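PDB 1NF2: phosphatase from Thermotoga maritima, which probably acts as a magnesium-dependent phosphatase of the haloacid dehalogenase (HAD) family, with an unusual substrate-binding domain. Local coordinates for residues E81-P85 with E86-D90; E232-I235 with E236-E240; I92-I95 with K96-V100. All coordinates share one frame; numbering follows the deposited sequence.

Contact 1. Residues E81-P85 with E86-D90; sequences EKIPP and EVAKD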
loop_
_atom_site.group_PDB
_atom_site.type_symbol
_atom_site.label_atom_id
_atom_site.label_comp_id
_atom_site.label_asym_id
_atom_site.label_seq_id
_atom_site.Cartn_x
_atom_site.Cartn_y
_atom_site.Cartn_z
ATOM N N GLU A 81 -11.228 0.824 4.947
ATOM C CA GLU A 81 -11.379 2.275 4.881
ATOM C C GLU A 81 -11.696 2.709 3.452
ATOM O O GLU A 81 -11.037 2.269 2.506
ATOM C CB GLU A 81 -10.088 2.955 5.336
ATOM C CG GLU A 81 -9.722 2.732 6.802
ATOM C CD GLU A 81 -10.530 3.592 7.770
ATOM O OE1 GLU A 81 -10.043 3.825 8.900
ATOM O OE2 GLU A 81 -11.647 4.030 7.408
ATOM N N LYS A 82 -12.701 3.566 3.296
ATOM C CA LYS A 82 -13.080 4.047 1.969
ATOM C C LYS A 82 -13.599 5.478 1.978
ATOM O O LYS A 82 -13.754 6.097 3.040
ATOM C CB LYS A 82 -14.129 3.111 1.358
ATOM C CG LYS A 82 -15.349 2.883 2.232
ATOM C CD LYS A 82 -16.020 1.551 1.912
ATOM C CE LYS A 82 -16.468 1.467 0.461
ATOM N NZ LYS A 82 -17.094 0.150 0.138
ATOM N N ILE A 83 -13.815 6.028 0.789
ATOM C CA ILE A 83 -14.362 7.372 0.698
ATOM C C ILE A 83 -15.875 7.191 0.850
ATOM O O ILE A 83 -16.500 6.438 0.095
ATOM C CB ILE A 83 -14.052 8.039 -0.666
ATOM C CG1 ILE A 83 -12.564 8.372 -0.770
ATOM C CG2 ILE A 83 -14.850 9.320 -0.811
ATOM C CD1 ILE A 83 -11.839 7.623 -1.864
ATOM N N PRO A 84 -16.477 7.851 1.850
ATOM C CA PRO A 84 -17.927 7.723 2.052
ATOM C C PRO A 84 -18.696 8.093 0.784
ATOM O O PRO A 84 -18.424 9.124 0.167
ATOM C CB PRO A 84 -18.203 8.672 3.218
ATOM C CG PRO A 84 -17.090 9.686 3.125
ATOM C CD PRO A 84 -15.893 8.833 2.780
ATOM N N PRO A 85 -19.659 7.248 0.375
ATOM C CA PRO A 85 -20.476 7.464 -0.824
ATOM C C PRO A 85 -20.998 8.889 -1.002
ATOM O O PRO A 85 -21.378 9.276 -2.104
ATOM C CB PRO A 85 -21.598 6.444 -0.659
ATOM C CG PRO A 85 -20.896 5.307 -0.006
ATOM C CD PRO A 85 -20.078 6.014 1.064
ATOM N N GLU A 86 -21.015 9.661 0.082
ATOM C CA GLU A 86 -21.481 11.040 0.027
ATOM C C GLU A 86 -20.388 11.950 -0.510
ATOM O O GLU A 86 -20.545 12.565 -1.563
ATOM C CB GLU A 86 -21.922 11.516 1.412
ATOM C CG GLU A 86 -23.220 10.885 1.880
ATOM C CD GLU A 86 -24.344 11.059 0.872
ATOM O OE1 GLU A 86 -24.671 12.218 0.537
ATOM O OE2 GLU A 86 -24.898 10.038 0.414
ATOM N N VAL A 87 -19.283 12.043 0.220
ATOM C CA VAL A 87 -18.164 12.861 -0.220
ATOM C C VAL A 87 -17.724 12.364 -1.598
ATOM O O VAL A 87 -17.267 13.138 -2.437
ATOM C CB VAL A 87 -16.984 12.758 0.767
ATOM C CG1 VAL A 87 -15.731 13.368 0.158
ATOM C CG2 VAL A 87 -17.335 13.472 2.066
ATOM N N ALA A 88 -17.879 11.064 -1.827
ATOM C CA ALA A 88 -17.501 10.465 -3.097
ATOM C C ALA A 88 -18.415 10.992 -4.193
ATOM O O ALA A 88 -17.955 11.353 -5.277
ATOM C CB ALA A 88 -17.603 8.951 -3.017
ATOM N N LYS A 89 -19.713 11.031 -3.904
ATOM C CA LYS A 89 -20.687 11.522 -4.868
ATOM C C LYS A 89 -20.413 12.992 -5.164
ATOM O O LYS A 89 -20.419 13.404 -6.321
ATOM C CB LYS A 89 -22.111 11.352 -4.333
ATOM C CG LYS A 89 -23.188 11.646 -5.371
ATOM C CD LYS A 89 -24.579 11.309 -4.855
ATOM C CE LYS A 89 -25.628 11.489 -5.944
ATOM N NZ LYS A 89 -26.990 11.109 -5.474
ATOM N N ASP A 90 -20.170 13.774 -4.114
ATOM C CA ASP A 90 -19.873 15.195 -4.263
ATOM C C ASP A 90 -18.650 15.436 -5.137
ATOM O O ASP A 90 -18.634 16.356 -5.961
ATOM C CB ASP A 90 -19.616 15.847 -2.905
ATOM C CG ASP A 90 -20.886 16.124 -2.142
ATOM O OD1 ASP A 90 -20.804 16.798 -1.094
ATOM O OD2 ASP A 90 -21.961 15.667 -2.585
#
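I83 and P84 meet V87 and A88 where the chain, coming off strand 76-80, turns into helix 85-95, and the arrangement is a helix N-terminus with P84 at the N-cap. Three apolar touches make up the first shell. CG2 of I83 lies 3.5 Å from CB of A88; this methyl is carried there because it stands anti to the backbone N, while the longer CG1 branch (chi1 -70°) leads away from the helix. The proline ring of P84 runs alongside V87, with its CG 3.9 Å from CB of V87. The I83 CG2 methyl also approaches CG1 of V87, more loosely, at 4.3 Å.

Backbone hydrogen bonds position the residues that carry these side chains. The first turn closes with a straight bond from A88 N to P84 O, 2.8 Å long with an N-H...O angle of 161°. The next one, K89 N to P85 O at 3.0 Å, is more bent, at 141°. Proline suits P85, in the first turn: it has no N-H to give, none is needed there, and its ring holds phi near helical values. P84 contributes its ring to the packing on V87 while its O accepts from A88. At A88 a small methyl fits the buried position between CG2 of I83, O of P84 and V140 of helix 136-143, and I83 is paired through its backbone with T145. V87 also touches V171. The methyl CB of A88 sits just 3.3 Å from P84 O, the oxygen that its own N-H grips.

Contact 2. Residues E232-I235 with E236-E240; sequences ENAI and EKVKE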
loop_
_atom_site.group_PDB
_atom_site.type_symbol
_atom_site.label_atom_id
_atom_site.label_comp_id
_atom_site.label_asym_id
_atom_site.label_seq_id
_atom_site.Cartn_x
_atom_site.Cartn_y
_atom_site.Cartn_z
ATOM N N GLU A 232 18.918 0.297 2.252
ATOM C CA GLU A 232 19.977 1.233 1.875
ATOM C C GLU A 232 19.464 2.252 0.842
ATOM O O GLU A 232 19.969 3.365 0.750
ATOM C CB GLU A 232 21.190 0.496 1.301
ATOM C CG GLU A 232 22.295 1.461 0.876
ATOM C CD GLU A 232 23.565 0.782 0.374
ATOM O OE1 GLU A 232 24.421 1.503 -0.190
ATOM O OE2 GLU A 232 23.718 -0.452 0.547
ATOM N N ASN A 233 18.464 1.864 0.065
ATOM C CA ASN A 233 17.901 2.752 -0.942
ATOM C C ASN A 233 16.826 3.685 -0.359
ATOM O O ASN A 233 16.227 4.467 -1.090
ATOM C CB ASN A 233 17.303 1.916 -2.082
ATOM C CG ASN A 233 16.555 0.707 -1.572
ATOM O OD1 ASN A 233 17.161 -0.221 -1.026
ATOM N ND2 ASN A 233 15.233 0.711 -1.726
ATOM N N ALA A 234 16.591 3.609 0.950
ATOM C CA ALA A 234 15.572 4.438 1.598
ATOM C C ALA A 234 15.906 5.919 1.534
ATOM O O ALA A 234 17.072 6.284 1.414
ATOM C CB ALA A 234 15.408 4.020 3.053
ATOM N N ILE A 235 14.890 6.777 1.605
ATOM C CA ILE A 235 15.178 8.206 1.592
ATOM C C ILE A 235 15.878 8.510 2.910
ATOM O O ILE A 235 15.760 7.758 3.881
ATOM C CB ILE A 235 13.908 9.106 1.469
ATOM C CG1 ILE A 235 12.980 8.906 2.667
ATOM C CG2 ILE A 235 13.192 8.825 0.150
ATOM C CD1 ILE A 235 12.154 7.666 2.596
ATOM N N GLU A 236 16.621 9.606 2.920
ATOM C CA GLU A 236 17.380 10.044 4.078
ATOM C C GLU A 236 16.576 10.054 5.377
ATOM O O GLU A 236 17.035 9.561 6.406
ATOM C CB GLU A 236 17.957 11.434 3.794
ATOM C CG GLU A 236 17.119 12.294 2.818
ATOM C CD GLU A 236 17.219 11.844 1.351
ATOM O OE1 GLU A 236 18.347 11.791 0.814
ATOM O OE2 GLU A 236 16.170 11.554 0.731
ATOM N N LYS A 237 15.371 10.605 5.320
ATOM C CA LYS A 237 14.515 10.693 6.492
ATOM C C LYS A 237 14.240 9.326 7.134
ATOM O O LYS A 237 14.222 9.208 8.352
ATOM C CB LYS A 237 13.192 11.370 6.112
ATOM C CG LYS A 237 12.394 11.885 7.295
ATOM C CD LYS A 237 11.063 12.485 6.865
ATOM C CE LYS A 237 10.286 12.993 8.074
ATOM N NZ LYS A 237 8.889 13.388 7.734
ATOM N N VAL A 238 14.016 8.305 6.315
ATOM C CA VAL A 238 13.738 6.965 6.826
ATOM C C VAL A 238 14.945 6.340 7.513
ATOM O O VAL A 238 14.811 5.706 8.562
ATOM C CB VAL A 238 13.245 6.028 5.694
ATOM C CG1 VAL A 238 13.346 4.552 6.125
ATOM C CG2 VAL A 238 11.798 6.361 5.363
ATOM N N LYS A 239 16.123 6.526 6.930
ATOM C CA LYS A 239 17.330 5.966 7.514
ATOM C C LYS A 239 17.618 6.571 8.879
ATOM O O LYS A 239 18.030 5.868 9.808
ATOM C CB LYS A 239 18.516 6.189 6.579
ATOM C CG LYS A 239 18.332 5.514 5.238
ATOM C CD LYS A 239 19.652 5.232 4.550
ATOM C CE LYS A 239 19.821 6.081 3.317
ATOM N NZ LYS A 239 20.797 5.460 2.383
ATOM N N GLU A 240 17.382 7.873 9.001
ATOM C CA GLU A 240 17.633 8.580 10.251
ATOM C C GLU A 240 16.661 8.190 11.358
ATOM O O GLU A 240 16.922 8.435 12.529
ATOM C CB GLU A 240 17.580 10.092 10.013
ATOM C CG GLU A 240 18.596 10.567 8.992
ATOM C CD GLU A 240 18.527 12.057 8.741
ATOM O OE1 GLU A 240 17.421 12.564 8.449
ATOM O OE2 GLU A 240 19.580 12.722 8.822
#
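K239 reaches back along the first turn of helix 236-241 to E232, where its NZ donates to the backbone O of E232 at 2.8 Å, tilted 28° from the carbonyl plane. The lysine chain bends at chi3 (-112°), which brings CE within 3.3 Å of A234 O on the way. A lysine fits because its long aliphatic part can run over A234 before the ammonium group meets the carbonyl. An alanine here has no ammonium group to offer, and the carbonyl of E232 is likely to be left without this mate and the loop less firmly tied to the helix.

Backbone bonds begin the helix at I235, the N-cap: its O receives two N-H groups, from V238 at 3.0 Å and from K239 at 3.3 Å, both weak.

Apolar contact joins A234 to V238, CB to CG1, at 3.7 Å; V238 goes on to pack against L219 and F222 of helix 216-222. Small A234 suits a buried place beside D214, a magnesium ligand. NZ of K237 forms a salt bridge with E216.

The whole is a helix N-terminus following strand 227-230, a strand-to-helix connection beside the magnesium site of the HAD core.

Contact 3. Residues I92-I95 with K96-V100; sequences IEYI and KPLNV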
loop_
_atom_site.group_PDB
_atom_site.type_symbol
_atom_site.label_atom_id
_atom_site.label_comp_id
_atom_site.label_asym_id
_atom_site.label_seq_id
_atom_site.Cartn_x
_atom_site.Cartn_y
_atom_site.Cartn_z
ATOM N N ILE A 92 -17.343 13.371 -7.457
ATOM C CA ILE A 92 -17.619 12.969 -8.835
ATOM C C ILE A 92 -18.491 13.985 -9.572
ATOM O O ILE A 92 -18.216 14.324 -10.725
ATOM C CB ILE A 92 -18.296 11.566 -8.895
ATOM C CG1 ILE A 92 -17.226 10.473 -8.987
ATOM C CG2 ILE A 92 -19.214 11.461 -10.104
ATOM C CD1 ILE A 92 -16.256 10.454 -7.838
ATOM N N GLU A 93 -19.543 14.469 -8.915
ATOM C CA GLU A 93 -20.421 15.454 -9.540
ATOM C C GLU A 93 -19.671 16.764 -9.773
ATOM O O GLU A 93 -19.966 17.504 -10.708
ATOM C CB GLU A 93 -21.661 15.683 -8.675
ATOM C CG GLU A 93 -22.638 14.515 -8.739
ATOM C CD GLU A 93 -23.873 14.713 -7.879
ATOM O OE1 GLU A 93 -24.769 13.839 -7.928
ATOM O OE2 GLU A 93 -23.949 15.734 -7.155
ATOM N N TYR A 94 -18.677 17.029 -8.938
ATOM C CA TYR A 94 -17.872 18.236 -9.060
ATOM C C TYR A 94 -16.858 18.097 -10.202
ATOM O O TYR A 94 -16.636 19.027 -10.984
ATOM C CB TYR A 94 -17.118 18.466 -7.753
ATOM C CG TYR A 94 -16.351 19.768 -7.674
ATOM C CD1 TYR A 94 -16.920 20.902 -7.090
ATOM C CD2 TYR A 94 -15.042 19.856 -8.142
ATOM C CE1 TYR A 94 -16.198 22.092 -6.968
ATOM C CE2 TYR A 94 -14.315 21.036 -8.028
ATOM C CZ TYR A 94 -14.897 22.149 -7.438
ATOM O OH TYR A 94 -14.171 23.310 -7.322
ATOM N N ILE A 95 -16.263 16.913 -10.295
ATOM C CA ILE A 95 -15.232 16.629 -11.278
ATOM C C ILE A 95 -15.679 16.354 -12.717
ATOM O O ILE A 95 -14.940 16.641 -13.661
ATOM C CB ILE A 95 -14.384 15.445 -10.785
ATOM C CG1 ILE A 95 -12.994 15.501 -11.399
ATOM C CG2 ILE A 95 -15.052 14.132 -11.155
ATOM C CD1 ILE A 95 -12.118 14.363 -10.949
ATOM N N LYS A 96 -16.876 15.807 -12.900
ATOM C CA LYS A 96 -17.343 15.492 -14.245
ATOM C C LYS A 96 -17.487 16.686 -15.195
ATOM O O LYS A 96 -17.038 16.624 -16.339
ATOM C CB LYS A 96 -18.654 14.693 -14.178
ATOM C CG LYS A 96 -18.450 13.264 -13.659
ATOM C CD LYS A 96 -19.766 12.515 -13.439
ATOM C CE LYS A 96 -20.451 12.146 -14.750
ATOM N NZ LYS A 96 -19.648 11.180 -15.560
ATOM N N PRO A 97 -18.105 17.788 -14.739
ATOM C CA PRO A 97 -18.244 18.934 -15.643
ATOM C C PRO A 97 -16.886 19.440 -16.129
ATOM O O PRO A 97 -16.793 20.127 -17.145
ATOM C CB PRO A 97 -18.969 19.968 -14.783
ATOM C CG PRO A 97 -19.791 19.120 -13.859
ATOM C CD PRO A 97 -18.809 18.036 -13.469
ATOM N N LEU A 98 -15.834 19.090 -15.395
ATOM C CA LEU A 98 -14.474 19.502 -15.731
ATOM C C LEU A 98 -13.823 18.636 -16.810
ATOM O O LEU A 98 -12.651 18.821 -17.139
ATOM C CB LEU A 98 -13.610 19.485 -14.465
ATOM C CG LEU A 98 -13.447 20.792 -13.684
ATOM C CD1 LEU A 98 -14.731 21.596 -13.727
ATOM C CD2 LEU A 98 -13.032 20.483 -12.259
ATOM N N ASN A 99 -14.588 17.698 -17.361
ATOM C CA ASN A 99 -14.085 16.793 -18.391
ATOM C C ASN A 99 -12.646 16.344 -18.159
ATOM O O ASN A 99 -11.705 16.904 -18.730
ATOM C CB ASN A 99 -14.204 17.426 -19.778
ATOM C CG ASN A 99 -15.443 16.966 -20.516
ATOM O OD1 ASN A 99 -16.566 17.322 -20.155
ATOM N ND2 ASN A 99 -15.245 16.151 -21.550
ATOM N N VAL A 100 -12.493 15.327 -17.314
ATOM C CA VAL A 100 -11.189 14.769 -16.983
ATOM C C VAL A 100 -11.224 13.256 -17.156
ATOM O O VAL A 100 -12.273 12.676 -17.437
ATOM C CB VAL A 100 -10.813 15.072 -15.525
ATOM C CG1 VAL A 100 -10.735 16.572 -15.307
ATOM C CG2 VAL A 100 -11.841 14.455 -14.592
#
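I95 sets its CG1 branch anti to the backbone N (chi1 -155°), which sends it toward V100; V100 in turn has CG1 opposite its carbonyl carbon (chi1 -61°), and this puts its other methyl, CG2, between N and C, on the side that faces I95. CG1 of I95 lies 3.6 Å from CG2 of V100, and its terminal CD1 touches the same methyl at 3.7 Å; the two side chains meet roughly perpendicular. Branched aliphatic residues suit both places, which are buried.

K96 turns differently. Its CG stands beside the backbone N, opposite the carbonyl carbon, and its CD lies against CG2 of I92 at 3.5 Å, the two chains running obliquely past each other. Bends at chi3 and chi4 then swing the ammonium group away to a salt bridge with E113, so the lysine is apolar at its middle and paired at its end.

Two main-chain bonds join the segments. K96 N donates to I92 O, four residues back, at 3.0 Å with a fairly straight N-H...O angle of 151°. L98 N donates to I95 O, three residues back, at 3.1 Å. P97 has no N-H, and it cannot repeat the four-residue bond to E93 O; its CD faces that oxygen instead, at 3.0 Å.

The segment leads on to strand 102-105. Towards the sheet, I92 rests on L148 and I95 on L150 of strand 147-151. Towards helix 154-168, V100 meets R156 and L160, L98 packs on I163, and the ring of Y94 stands edge-to-face with that of F168.

Overall arrangement
Contacts 1 and 3 are the two ends of one helix, 85-95: the first starts it after strand 76-80, the other finishes it before strand 102-105. Their centres lie 15 Å apart on the same side of the chain's centre, and both are distant from the annotated magnesium site. Contact 2 stands across the molecule, on the opposite side of the chain's centre from contact 1, with centres 34 Å apart, and 39 Å from contact 3. It alone lies near the metal site: the side chain of I235 is about 9 Å from the bound magnesium ion, and that of A234 about 4 Å from the side chain of D214.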